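Local coordinates for nicotinate phosphoribosyltransferase (Porphyromonas gingivalis, PDB 2IM5), which probably catalyses ATP-assisted transfer of the phosphoribosyl group from phosphoribosyl diphosphate to nicotinate, giving nicotinate mononucleotide for NAD(+) biosynthesis, at residues K67-R72 against H198-H203; F42-E45 against V50-E53; R149-L154 against T335-G340; L272-D275 against I281-E284. All blocks are in the same frame, centred on the assembly; numbering follows the deposited sequence.

Overall arrangement
Following the chain from the N terminus, interaction 2 comes first and bridges about two turns within helix 44-56. The next helix, 64-73, opens interaction 1, whose long loop ends on helix 197-203. Before it closes, helix 141-157 opens interaction 3, so interactions 1 and 3 cross; interaction 3 fastens that helix to the loop between helix 332-335 and strand 347-355. Interaction 4, between strand 271-274 and helix 279-292, is nested inside the loop of interaction 3. Interaction 1 ties the N-terminal family region to a helix of the parallel-stranded barrel region, whereas interaction 4 lies wholly within the latter. Interactions 2 and 4 occupy opposite sides of the chain's centre, about 39 Å apart between centres.

Interaction 1. Residues K67-R72 against H198-H203; sequences KEFLQR and HLAHKH
Phe69 and His201 both carry CG anti to the backbone N (chi1 172° and 175°), and these matching torsions lay the two side chains alongside one another, running antiparallel, so that their rings overlap. The result is a helix-to-helix contact built on an offset (parallel-displaced) aromatic stack, joining helix 64-73 of the N-terminal NAPRTase region to helix 197-203 of the TIM-barrel-related family region. The centroids of the Phe69 and His201 rings lie 4.6 Å apart and the planes are inclined by 25°, so the overlap is partial. The displacement puts a methylene over each ring: His201 CB sits 3.6 Å from the centroid of the Phe69 ring, almost centred over one face. In return Phe69 CB lies 3.9 Å from the centroid of the His201 ring, over a face but shifted toward the rim. Both are CH-pi contacts. No hydrogen bond links the two segments, and Phe69 CA and His201 CA are 6.8 Å from each other. The far end of the phenyl ring lies against the backbone of the opposing helix, with Phe69 CZ 3.6 Å from His201 CA; Ala200 is a looser neighbour, its CB 4.3 Å from Phe69 CZ. Behind the contact, Leu199 and His203 lean on helix 173-186, while Leu70 and Lys67 pack against helix 79-87; each partner helix is thus backed by another. The closest pair of ring atoms is Phe69 CD1 and His201 CD2, 3.6 Å apart.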
loop_
_atom_site.group_PDB
_atom_site.type_symbol
_atom_site.label_atom_id
_atom_site.label_comp_id
_atom_site.label_asym_id
_atom_site.label_seq_id
_atom_site.Cartn_x
_atom_site.Cartn_y
_atom_site.Cartn_z
ATOM N N LYS A 67 0.708 -17.525 13.509
ATOM C CA LYS A 67 -0.110 -16.931 14.557
ATOM C C LYS A 67 0.785 -16.413 15.686
ATOM O O LYS A 67 0.580 -15.310 16.187
ATOM C CB LYS A 67 -1.104 -17.954 15.116
ATOM C CG LYS A 67 -2.057 -17.375 16.142
ATOM C CD LYS A 67 -2.933 -18.439 16.788
ATOM C CE LYS A 67 -3.738 -17.845 17.937
ATOM N NZ LYS A 67 -4.564 -18.853 18.677
ATOM N N GLU A 68 1.774 -17.209 16.087
ATOM C CA GLU A 68 2.700 -16.799 17.145
ATOM C C GLU A 68 3.504 -15.584 16.703
ATOM O O GLU A 68 3.811 -14.705 17.510
ATOM C CB GLU A 68 3.655 -17.938 17.499
ATOM C CG GLU A 68 3.004 -19.066 18.278
ATOM C CD GLU A 68 3.913 -20.282 18.430
ATOM O OE1 GLU A 68 5.107 -20.101 18.781
ATOM O OE2 GLU A 68 3.430 -21.418 18.202
ATOM N N PHE A 69 3.851 -15.542 15.418
ATOM C CA PHE A 69 4.593 -14.413 14.874
ATOM C C PHE A 69 3.741 -13.140 14.982
ATOM O O PHE A 69 4.219 -12.094 15.419
ATOM C CB PHE A 69 4.941 -14.664 13.407
ATOM C CG PHE A 69 5.548 -13.478 12.717
ATOM C CD1 PHE A 69 6.857 -13.086 12.993
ATOM C CD2 PHE A 69 4.802 -12.739 11.801
ATOM C CE1 PHE A 69 7.416 -11.971 12.364
ATOM C CE2 PHE A 69 5.345 -11.630 11.170
ATOM C CZ PHE A 69 6.662 -11.241 11.453
ATOM N N LEU A 70 2.480 -13.234 14.575
ATOM C CA LEU A 70 1.591 -12.080 14.633
ATOM C C LEU A 70 1.456 -11.567 16.064
ATOM O O LEU A 70 1.470 -10.359 16.307
ATOM C CB LEU A 70 0.202 -12.433 14.086
ATOM C CG LEU A 70 0.116 -12.789 12.597
ATOM C CD1 LEU A 70 -1.318 -13.121 12.238
ATOM C CD2 LEU A 70 0.617 -11.618 11.750
ATOM N N GLN A 71 1.331 -12.490 17.011
ATOM C CA GLN A 71 1.185 -12.109 18.410
ATOM C C GLN A 71 2.438 -11.419 18.933
ATOM O O GLN A 71 2.353 -10.477 19.713
ATOM C CB GLN A 71 0.878 -13.342 19.258
ATOM C CG GLN A 71 -0.385 -14.056 18.836
ATOM C CD GLN A 71 -0.567 -15.391 19.537
ATOM O OE1 GLN A 71 0.363 -16.194 19.616
ATOM N NE2 GLN A 71 -1.772 -15.642 20.032
ATOM N N ARG A 72 3.601 -11.870 18.481
ATOM C CA ARG A 72 4.850 -11.281 18.947
ATOM C C ARG A 72 5.314 -10.043 18.201
ATOM O O ARG A 72 5.789 -9.098 18.822
ATOM C CB ARG A 72 5.966 -12.331 18.916
ATOM C CG ARG A 72 5.706 -13.483 19.866
ATOM C CD ARG A 72 6.757 -14.571 19.784
ATOM N NE ARG A 72 6.420 -15.672 20.683
ATOM C CZ ARG A 72 7.103 -16.809 20.776
ATOM N NH1 ARG A 72 8.176 -17.017 20.018
ATOM N NH2 ARG A 72 6.715 -17.742 21.635
ATOM N N HIS A 198 4.691 -12.006 5.422
ATOM C CA HIS A 198 5.226 -13.353 5.281
ATOM C C HIS A 198 6.759 -13.372 5.216
ATOM O O HIS A 198 7.417 -14.159 5.911
ATOM C CB HIS A 198 4.670 -14.020 4.023
ATOM C CG HIS A 198 5.454 -15.215 3.579
ATOM N ND1 HIS A 198 5.644 -16.323 4.379
ATOM C CD2 HIS A 198 6.104 -15.471 2.418
ATOM C CE1 HIS A 198 6.374 -17.213 3.728
ATOM N NE2 HIS A 198 6.667 -16.719 2.536
ATOM N N LEU A 199 7.327 -12.512 4.376
ATOM C CA LEU A 199 8.770 -12.464 4.241
ATOM C C LEU A 199 9.450 -11.851 5.466
ATOM O O LEU A 199 10.623 -12.115 5.727
ATOM C CB LEU A 199 9.149 -11.713 2.963
ATOM C CG LEU A 199 8.731 -12.472 1.693
ATOM C CD1 LEU A 199 9.153 -11.701 0.451
ATOM C CD2 LEU A 199 9.366 -13.874 1.699
ATOM N N ALA A 200 8.720 -11.033 6.219
ATOM C CA ALA A 200 9.279 -10.431 7.422
ATOM C C ALA A 200 9.399 -11.564 8.438
ATOM O O ALA A 200 10.362 -11.646 9.199
ATOM C CB ALA A 200 8.356 -9.345 7.952
ATOM N N HIS A 201 8.404 -12.441 8.431
ATOM C CA HIS A 201 8.376 -13.587 9.324
ATOM C C HIS A 201 9.519 -14.525 8.951
ATOM O O HIS A 201 10.333 -14.906 9.795
ATOM C CB HIS A 201 7.043 -14.324 9.184
ATOM C CG HIS A 201 6.963 -15.593 9.977
ATOM N ND1 HIS A 201 6.085 -16.608 9.664
ATOM C CD2 HIS A 201 7.633 -16.003 11.081
ATOM C CE1 HIS A 201 6.218 -17.589 10.540
ATOM N NE2 HIS A 201 7.150 -17.246 11.410
ATOM N N LYS A 202 9.574 -14.883 7.673
ATOM C CA LYS A 202 10.594 -15.788 7.160
ATOM C C LYS A 202 12.039 -15.318 7.359
ATOM O O LYS A 202 12.904 -16.110 7.740
ATOM C CB LYS A 202 10.355 -16.046 5.672
ATOM C CG LYS A 202 11.425 -16.895 5.024
ATOM C CD LYS A 202 11.034 -17.332 3.619
ATOM C CE LYS A 202 12.163 -18.146 2.988
ATOM N NZ LYS A 202 11.780 -18.695 1.669
ATOM N N HIS A 203 12.295 -14.040 7.104
ATOM C CA HIS A 203 13.642 -13.505 7.222
ATOM C C HIS A 203 13.951 -12.762 8.517
ATOM O O HIS A 203 15.009 -12.144 8.640
ATOM C CB HIS A 203 13.936 -12.601 6.026
ATOM C CG HIS A 203 13.917 -13.323 4.716
ATOM N ND1 HIS A 203 14.840 -14.292 4.386
ATOM C CD2 HIS A 203 13.069 -13.239 3.663
ATOM C CE1 HIS A 203 14.560 -14.775 3.188
ATOM N NE2 HIS A 203 13.489 -14.152 2.727
#

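Interaction 2. Residues F42-E45 against V50-E53; sequences FTEE and VRGE
Residues 44-45 and 50-53 belong to one helix, 44-56, which Thr43 begins as N-cap residue, and the helical backbone carries Glu44 and Arg51 seven residues apart, about two turns. Their side chains span that interval along the helix surface. Glu44 is bent at chi2 (-60°) and Arg51 at chi3 (-77°), and the two chains meet at their charged ends. Arg51 NH2 donates to Glu44 OE1 at 2.8 Å in a salt-bridging hydrogen bond whose N-H...O angle of 146° is somewhat bent. The carboxylate and guanidinium planes are nearly coplanar: OE1 lies at the guanidinium edge, practically in its plane, and receives the proton on its syn lone pair. The bridge is single, because Glu44 OE2 stays 4.0 Å from Arg51 NH2. Another edge of the guanidinium is occupied within the same helix, where Arg51 NE makes a salt bridge to Glu48 OE1; NH1 reaches weakly to Val97 O on the neighbouring strand 95-99. Arg51 therefore stands between two acidic residues of its own helix, which together should restrain the rotation of its guanidinium. On this solvent-facing side, the shared positive charge should partly offset the repulsion between the two carboxylates.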
loop_
_atom_site.group_PDB
_atom_site.type_symbol
_atom_site.label_atom_id
_atom_site.label_comp_id
_atom_site.label_asym_id
_atom_site.label_seq_id
_atom_site.Cartn_x
_atom_site.Cartn_y
_atom_site.Cartn_z
ATOM N N PHE A 42 -5.831 -8.848 -22.994
ATOM C CA PHE A 42 -5.754 -10.111 -22.274
ATOM C C PHE A 42 -6.729 -11.109 -22.869
ATOM O O PHE A 42 -7.789 -10.736 -23.370
ATOM C CB PHE A 42 -6.067 -9.892 -20.790
ATOM C CG PHE A 42 -4.908 -9.357 -20.003
ATOM C CD1 PHE A 42 -3.879 -10.203 -19.602
ATOM C CD2 PHE A 42 -4.840 -8.013 -19.666
ATOM C CE1 PHE A 42 -2.800 -9.718 -18.874
ATOM C CE2 PHE A 42 -3.763 -7.516 -18.939
ATOM C CZ PHE A 42 -2.740 -8.373 -18.543
ATOM N N THR A 43 -6.361 -12.380 -22.806
ATOM C CA THR A 43 -7.186 -13.440 -23.357
ATOM C C THR A 43 -7.971 -14.157 -22.279
ATOM O O THR A 43 -7.628 -14.095 -21.098
ATOM C CB THR A 43 -6.331 -14.484 -24.078
ATOM O OG1 THR A 43 -5.455 -15.110 -23.130
ATOM C CG2 THR A 43 -5.509 -13.829 -25.179
ATOM N N GLU A 44 -9.022 -14.852 -22.698
ATOM C CA GLU A 44 -9.867 -15.589 -21.775
ATOM C C GLU A 44 -9.117 -16.708 -21.072
ATOM O O GLU A 44 -9.474 -17.086 -19.958
ATOM C CB GLU A 44 -11.082 -16.168 -22.505
ATOM C CG GLU A 44 -12.388 -15.446 -22.203
ATOM C CD GLU A 44 -12.755 -15.492 -20.724
ATOM O OE1 GLU A 44 -12.681 -16.588 -20.126
ATOM O OE2 GLU A 44 -13.126 -14.439 -20.164
ATOM N N GLU A 45 -8.081 -17.246 -21.709
ATOM C CA GLU A 45 -7.341 -18.321 -21.064
ATOM C C GLU A 45 -6.515 -17.768 -19.911
ATOM O O GLU A 45 -6.318 -18.455 -18.912
ATOM C CB GLU A 45 -6.452 -19.073 -22.057
ATOM C CG GLU A 45 -5.127 -18.431 -22.377
ATOM C CD GLU A 45 -4.213 -19.371 -23.156
ATOM O OE1 GLU A 45 -3.879 -20.460 -22.630
ATOM O OE2 GLU A 45 -3.830 -19.018 -24.293
ATOM N N VAL A 50 -6.211 -16.811 -13.868
ATOM C CA VAL A 50 -6.405 -15.949 -12.714
ATOM C C VAL A 50 -7.487 -16.524 -11.814
ATOM O O VAL A 50 -7.309 -16.607 -10.597
ATOM C CB VAL A 50 -6.799 -14.527 -13.143
ATOM C CG1 VAL A 50 -7.136 -13.684 -11.918
ATOM C CG2 VAL A 50 -5.657 -13.894 -13.923
ATOM N N ARG A 51 -8.604 -16.928 -12.410
ATOM C CA ARG A 51 -9.698 -17.501 -11.637
ATOM C C ARG A 51 -9.230 -18.737 -10.868
ATOM O O ARG A 51 -9.642 -18.963 -9.729
ATOM C CB ARG A 51 -10.886 -17.851 -12.549
ATOM C CG ARG A 51 -11.684 -16.627 -13.000
ATOM C CD ARG A 51 -12.986 -17.006 -13.710
ATOM N NE ARG A 51 -12.740 -17.451 -15.072
ATOM C CZ ARG A 51 -12.922 -16.706 -16.156
ATOM N NH1 ARG A 51 -13.369 -15.462 -16.052
ATOM N NH2 ARG A 51 -12.632 -17.204 -17.348
ATOM N N GLY A 52 -8.364 -19.529 -11.492
ATOM C CA GLY A 52 -7.854 -20.718 -10.835
ATOM C C GLY A 52 -7.021 -20.382 -9.611
ATOM O O GLY A 52 -7.118 -21.050 -8.578
ATOM N N GLU A 53 -6.196 -19.348 -9.723
ATOM C CA GLU A 53 -5.355 -18.917 -8.613
ATOM C C GLU A 53 -6.226 -18.360 -7.494
ATOM O O GLU A 53 -5.969 -18.596 -6.312
ATOM C CB GLU A 53 -4.379 -17.840 -9.078
ATOM C CG GLU A 53 -3.288 -18.338 -10.005
ATOM C CD GLU A 53 -2.405 -19.389 -9.353
ATOM O OE1 GLU A 53 -2.046 -19.231 -8.161
ATOM O OE2 GLU A 53 -2.060 -20.376 -10.036
#

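Interaction 3. Residues R149-L154 against T335-G340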
loop_
_atom_site.group_PDB
_atom_site.type_symbol
_atom_site.label_atom_id
_atom_site.label_comp_id
_atom_site.label_asym_id
_atom_site.label_seq_id
_atom_site.Cartn_x
_atom_site.Cartn_y
_atom_site.Cartn_z
ATOM N N ARG A 149 22.673 -6.534 -4.343
ATOM C CA ARG A 149 23.776 -6.365 -3.414
ATOM C C ARG A 149 24.284 -4.927 -3.493
ATOM O O ARG A 149 24.513 -4.284 -2.469
ATOM C CB ARG A 149 24.917 -7.335 -3.729
ATOM C CG ARG A 149 26.146 -7.057 -2.885
ATOM C CD ARG A 149 27.263 -8.069 -3.094
ATOM N NE ARG A 149 28.438 -7.713 -2.294
ATOM C CZ ARG A 149 29.557 -8.431 -2.225
ATOM N NH1 ARG A 149 29.674 -9.566 -2.910
ATOM N NH2 ARG A 149 30.560 -8.011 -1.466
ATOM N N SER A 150 24.443 -4.417 -4.709
ATOM C CA SER A 150 24.932 -3.057 -4.894
ATOM C C SER A 150 24.001 -2.057 -4.241
ATOM O O SER A 150 24.451 -1.138 -3.560
ATOM C CB SER A 150 25.062 -2.726 -6.381
ATOM O OG SER A 150 25.975 -3.604 -7.004
ATOM N N LYS A 151 22.703 -2.229 -4.463
ATOM C CA LYS A 151 21.715 -1.336 -3.874
ATOM C C LYS A 151 21.796 -1.365 -2.348
ATOM O O LYS A 151 21.792 -0.323 -1.705
ATOM C CB LYS A 151 20.311 -1.736 -4.332
ATOM C CG LYS A 151 20.066 -1.527 -5.816
ATOM C CD LYS A 151 18.731 -2.132 -6.239
ATOM C CE LYS A 151 18.517 -1.988 -7.732
ATOM N NZ LYS A 151 17.274 -2.671 -8.173
ATOM N N GLY A 152 21.878 -2.563 -1.780
ATOM C CA GLY A 152 21.973 -2.691 -0.340
ATOM C C GLY A 152 23.191 -1.974 0.218
ATOM O O GLY A 152 23.087 -1.216 1.187
ATOM N N GLU A 153 24.352 -2.205 -0.396
ATOM C CA GLU A 153 25.588 -1.578 0.065
ATOM C C GLU A 153 25.496 -0.061 -0.042
ATOM O O GLU A 153 25.963 0.664 0.839
ATOM C CB GLU A 153 26.783 -2.110 -0.738
ATOM C CG GLU A 153 26.961 -3.630 -0.615
ATOM C CD GLU A 153 28.118 -4.188 -1.452
ATOM O OE1 GLU A 153 28.201 -3.870 -2.660
ATOM O OE2 GLU A 153 28.940 -4.963 -0.903
ATOM N N LEU A 154 24.873 0.421 -1.113
ATOM C CA LEU A 154 24.718 1.855 -1.308
ATOM C C LEU A 154 23.868 2.483 -0.200
ATOM O O LEU A 154 24.252 3.499 0.386
ATOM C CB LEU A 154 24.069 2.133 -2.667
ATOM C CG LEU A 154 23.891 3.609 -3.042
ATOM C CD1 LEU A 154 25.252 4.254 -3.295
ATOM C CD2 LEU A 154 23.027 3.716 -4.287
ATOM N N THR A 335 11.818 -5.269 -6.297
ATOM C CA THR A 335 11.131 -6.533 -6.558
ATOM C C THR A 335 10.875 -6.893 -8.017
ATOM O O THR A 335 10.418 -7.995 -8.312
ATOM C CB THR A 335 9.788 -6.566 -5.823
ATOM O OG1 THR A 335 8.931 -5.565 -6.384
ATOM C CG2 THR A 335 9.989 -6.277 -4.330
ATOM N N ASN A 336 11.138 -5.967 -8.928
ATOM C CA ASN A 336 10.936 -6.260 -10.335
ATOM C C ASN A 336 11.977 -5.527 -11.169
ATOM O O ASN A 336 11.672 -4.546 -11.844
ATOM C CB ASN A 336 9.529 -5.861 -10.782
ATOM C CG ASN A 336 9.103 -6.583 -12.044
ATOM O OD1 ASN A 336 9.940 -6.908 -12.896
ATOM N ND2 ASN A 336 7.802 -6.831 -12.180
ATOM N N ASP A 337 13.209 -6.017 -11.095
ATOM C CA ASP A 337 14.344 -5.453 -11.826
ATOM C C ASP A 337 15.208 -6.672 -12.169
ATOM O O ASP A 337 16.375 -6.772 -11.781
ATOM C CB ASP A 337 15.092 -4.471 -10.916
ATOM C CG ASP A 337 16.295 -3.842 -11.589
ATOM O OD1 ASP A 337 16.319 -3.775 -12.842
ATOM O OD2 ASP A 337 17.212 -3.397 -10.860
ATOM N N VAL A 338 14.602 -7.599 -12.900
ATOM C CA VAL A 338 15.245 -8.854 -13.259
ATOM C C VAL A 338 16.019 -8.894 -14.571
ATOM O O VAL A 338 16.447 -9.970 -15.005
ATOM C CB VAL A 338 14.199 -9.985 -13.273
ATOM C CG1 VAL A 338 13.486 -10.042 -11.926
ATOM C CG2 VAL A 338 13.198 -9.756 -14.395
ATOM N N GLY A 339 16.203 -7.735 -15.196
ATOM C CA GLY A 339 16.933 -7.677 -16.448
ATOM C C GLY A 339 16.197 -8.310 -17.618
ATOM O O GLY A 339 15.090 -8.841 -17.471
ATOM N N GLY A 340 16.818 -8.250 -18.794
ATOM C CA GLY A 340 16.215 -8.831 -19.983
ATOM C C GLY A 340 15.096 -7.991 -20.570
ATOM O O GLY A 340 14.199 -8.516 -21.229
#
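Lys151 reaches from helix 141-157 to Asp337, in the loop that follows helix 332-335, and forms the salt bridge that carries this surface contact. Along the helix, Arg149 comes first: its side chain runs fully extended alongside its own helix to Glu153, one turn on, where NE of Arg149 donates to Glu153 OE2 at 3.1 Å. The acceptor lies close to the guanidinium plane, yet NE approaches OE2 from well above the plane of the carboxylate. Next, Ser150 OG bonds to the backbone carbonyl of Glu146, one turn earlier. Lys151 then points at the loop. Its CG is anti to the carbonyl carbon (chi1 -67°), and beyond CG the chain is stretched straight, so the ammonium is delivered about a full side-chain length from the helix. Lys151 NZ donates to Asp337 OD2 at 2.8 Å, and OD2 accepts through its anti lone pair, on the side away from the other carboxylate oxygen. The neighbouring methylene follows, with Lys151 CE 3.7 Å from Asp337 OD2. Backbones remain far apart, Lys151 CA and Asp337 CA being 11.6 Å from each other. Leu154 closes the segment by packing on Pro310 and Ile314 of helix 310-320. The same ammonium also donates to Asn333 O in the short helix 332-335. Lys151 NZ thus holds a carboxylate and a backbone carbonyl of one short stretch of chain, so that a single extended lysine pins the short helix 332-335 and the start of the loop after it to helix 141-157, and the positive charge probably favours an ionised Asp337.

Interaction 4. Residues L272-D275 against I281-E284; sequences LRHD and IFIE
Phe282 and His274 present their rings obliquely to each other, the planes at 58° and the centroids 5.0 Å apart, in neither a stack nor an edge-to-face pair. What lies squarely over the phenyl face is instead the histidine methylene: His274 CB is 3.9 Å from the centroid of the Phe282 ring, a CH-pi contact. Both side chains place CG anti to the backbone N (chi1 163° in His274), and they run antiparallel, side by side. The imidazole consequently comes down beside the root of the phenylalanine, with His274 ND1 3.5 Å from Phe282 CG and equally near its CB. Toward the far end of the phenyl ring, Leu272 approaches at the edge, near the ring plane, its CB 4.1 Å from Phe282 CZ. The strand backbone lies between these two side chains, and Arg273 O stands 4.0 Å from Phe282 CZ. The Phe282 ring sits between Leu272 and His274, two residues facing the helix, whereas Arg273 leaves from the other face of the strand and binds Ser305 through NE. Just past the strand, Asp275 OD2 makes a weak hydrogen bond to NE2 of His213, the predicted autophosphorylation site, unmodified here. No hydrogen bond crosses this buried contact. It joins the first two elements of the beta-alpha-beta unit formed by strand 271-274, helix 279-292 and strand 301-304, within the parallel sheet of the barrel region. Ile302 of the adjacent strand 301-304 touches both His274 and Phe282, while Leu272 packs on Val247 of strand 246-248 and on Ala286 and Tyr290 farther along helix 279-292.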
loop_
_atom_site.group_PDB
_atom_site.type_symbol
_atom_site.label_atom_id
_atom_site.label_comp_id
_atom_site.label_asym_id
_atom_site.label_seq_id
_atom_site.Cartn_x
_atom_site.Cartn_y
_atom_site.Cartn_z
ATOM N N LEU A 272 4.714 11.958 8.213
ATOM C CA LEU A 272 3.840 12.130 7.067
ATOM C C LEU A 272 4.406 11.250 5.969
ATOM O O LEU A 272 5.586 10.902 5.986
ATOM C CB LEU A 272 3.860 13.581 6.585
ATOM C CG LEU A 272 3.613 14.671 7.628
ATOM C CD1 LEU A 272 3.856 16.041 6.993
ATOM C CD2 LEU A 272 2.192 14.562 8.176
ATOM N N ARG A 273 3.568 10.880 5.019
ATOM C CA ARG A 273 4.049 10.076 3.924
ATOM C C ARG A 273 3.869 10.820 2.607
ATOM O O ARG A 273 2.780 11.297 2.302
ATOM C CB ARG A 273 3.314 8.739 3.870
ATOM C CG ARG A 273 3.752 7.899 2.704
ATOM C CD ARG A 273 3.188 6.504 2.781
ATOM N NE ARG A 273 3.377 5.816 1.514
ATOM C CZ ARG A 273 2.911 4.602 1.251
ATOM N NH1 ARG A 273 2.228 3.941 2.177
ATOM N NH2 ARG A 273 3.111 4.063 0.054
ATOM N N HIS A 274 4.952 10.928 1.845
ATOM C CA HIS A 274 4.938 11.586 0.540
ATOM C C HIS A 274 4.771 10.480 -0.486
ATOM O O HIS A 274 5.590 9.569 -0.544
ATOM C CB HIS A 274 6.260 12.308 0.288
ATOM C CG HIS A 274 6.483 12.662 -1.152
ATOM N ND1 HIS A 274 5.825 13.701 -1.775
ATOM C CD2 HIS A 274 7.245 12.074 -2.104
ATOM C CE1 HIS A 274 6.170 13.737 -3.050
ATOM N NE2 HIS A 274 7.031 12.759 -3.276
ATOM N N ASP A 275 3.731 10.557 -1.308
ATOM C CA ASP A 275 3.502 9.502 -2.284
ATOM C C ASP A 275 3.195 9.975 -3.704
ATOM O O ASP A 275 2.885 9.168 -4.578
ATOM C CB ASP A 275 2.383 8.585 -1.787
ATOM C CG ASP A 275 2.363 7.252 -2.505
ATOM O OD1 ASP A 275 3.421 6.581 -2.540
ATOM O OD2 ASP A 275 1.293 6.875 -3.028
ATOM N N ILE A 281 8.953 20.050 -3.151
ATOM C CA ILE A 281 7.797 20.901 -2.908
ATOM C C ILE A 281 7.049 20.391 -1.672
ATOM O O ILE A 281 6.585 21.178 -0.848
ATOM C CB ILE A 281 6.855 20.908 -4.134
ATOM C CG1 ILE A 281 7.516 21.697 -5.269
ATOM C CG2 ILE A 281 5.505 21.516 -3.771
ATOM C CD1 ILE A 281 6.758 21.650 -6.571
ATOM N N PHE A 282 6.952 19.071 -1.541
ATOM C CA PHE A 282 6.271 18.473 -0.398
ATOM C C PHE A 282 7.004 18.847 0.893
ATOM O O PHE A 282 6.378 19.197 1.896
ATOM C CB PHE A 282 6.239 16.950 -0.533
ATOM C CG PHE A 282 5.523 16.263 0.592
ATOM C CD1 PHE A 282 4.143 16.064 0.539
ATOM C CD2 PHE A 282 6.223 15.833 1.718
ATOM C CE1 PHE A 282 3.467 15.443 1.594
ATOM C CE2 PHE A 282 5.564 15.217 2.775
ATOM C CZ PHE A 282 4.181 15.019 2.714
ATOM N N ILE A 283 8.333 18.772 0.869
ATOM C CA ILE A 283 9.128 19.102 2.048
ATOM C C ILE A 283 8.861 20.531 2.524
ATOM O O ILE A 283 8.712 20.774 3.728
ATOM C CB ILE A 283 10.633 18.915 1.763
ATOM C CG1 ILE A 283 10.915 17.433 1.492
ATOM C CG2 ILE A 283 11.455 19.417 2.937
ATOM C CD1 ILE A 283 12.302 17.141 0.970
ATOM N N GLU A 284 8.786 21.472 1.587
ATOM C CA GLU A 284 8.519 22.873 1.930
ATOM C C GLU A 284 7.162 23.032 2.605
ATOM O O GLU A 284 7.053 23.683 3.643
ATOM C CB GLU A 284 8.534 23.769 0.686
ATOM C CG GLU A 284 9.866 23.856 -0.028
ATOM C CD GLU A 284 11.013 24.160 0.914
ATOM O OE1 GLU A 284 10.894 25.106 1.730
ATOM O OE2 GLU A 284 12.036 23.446 0.831
#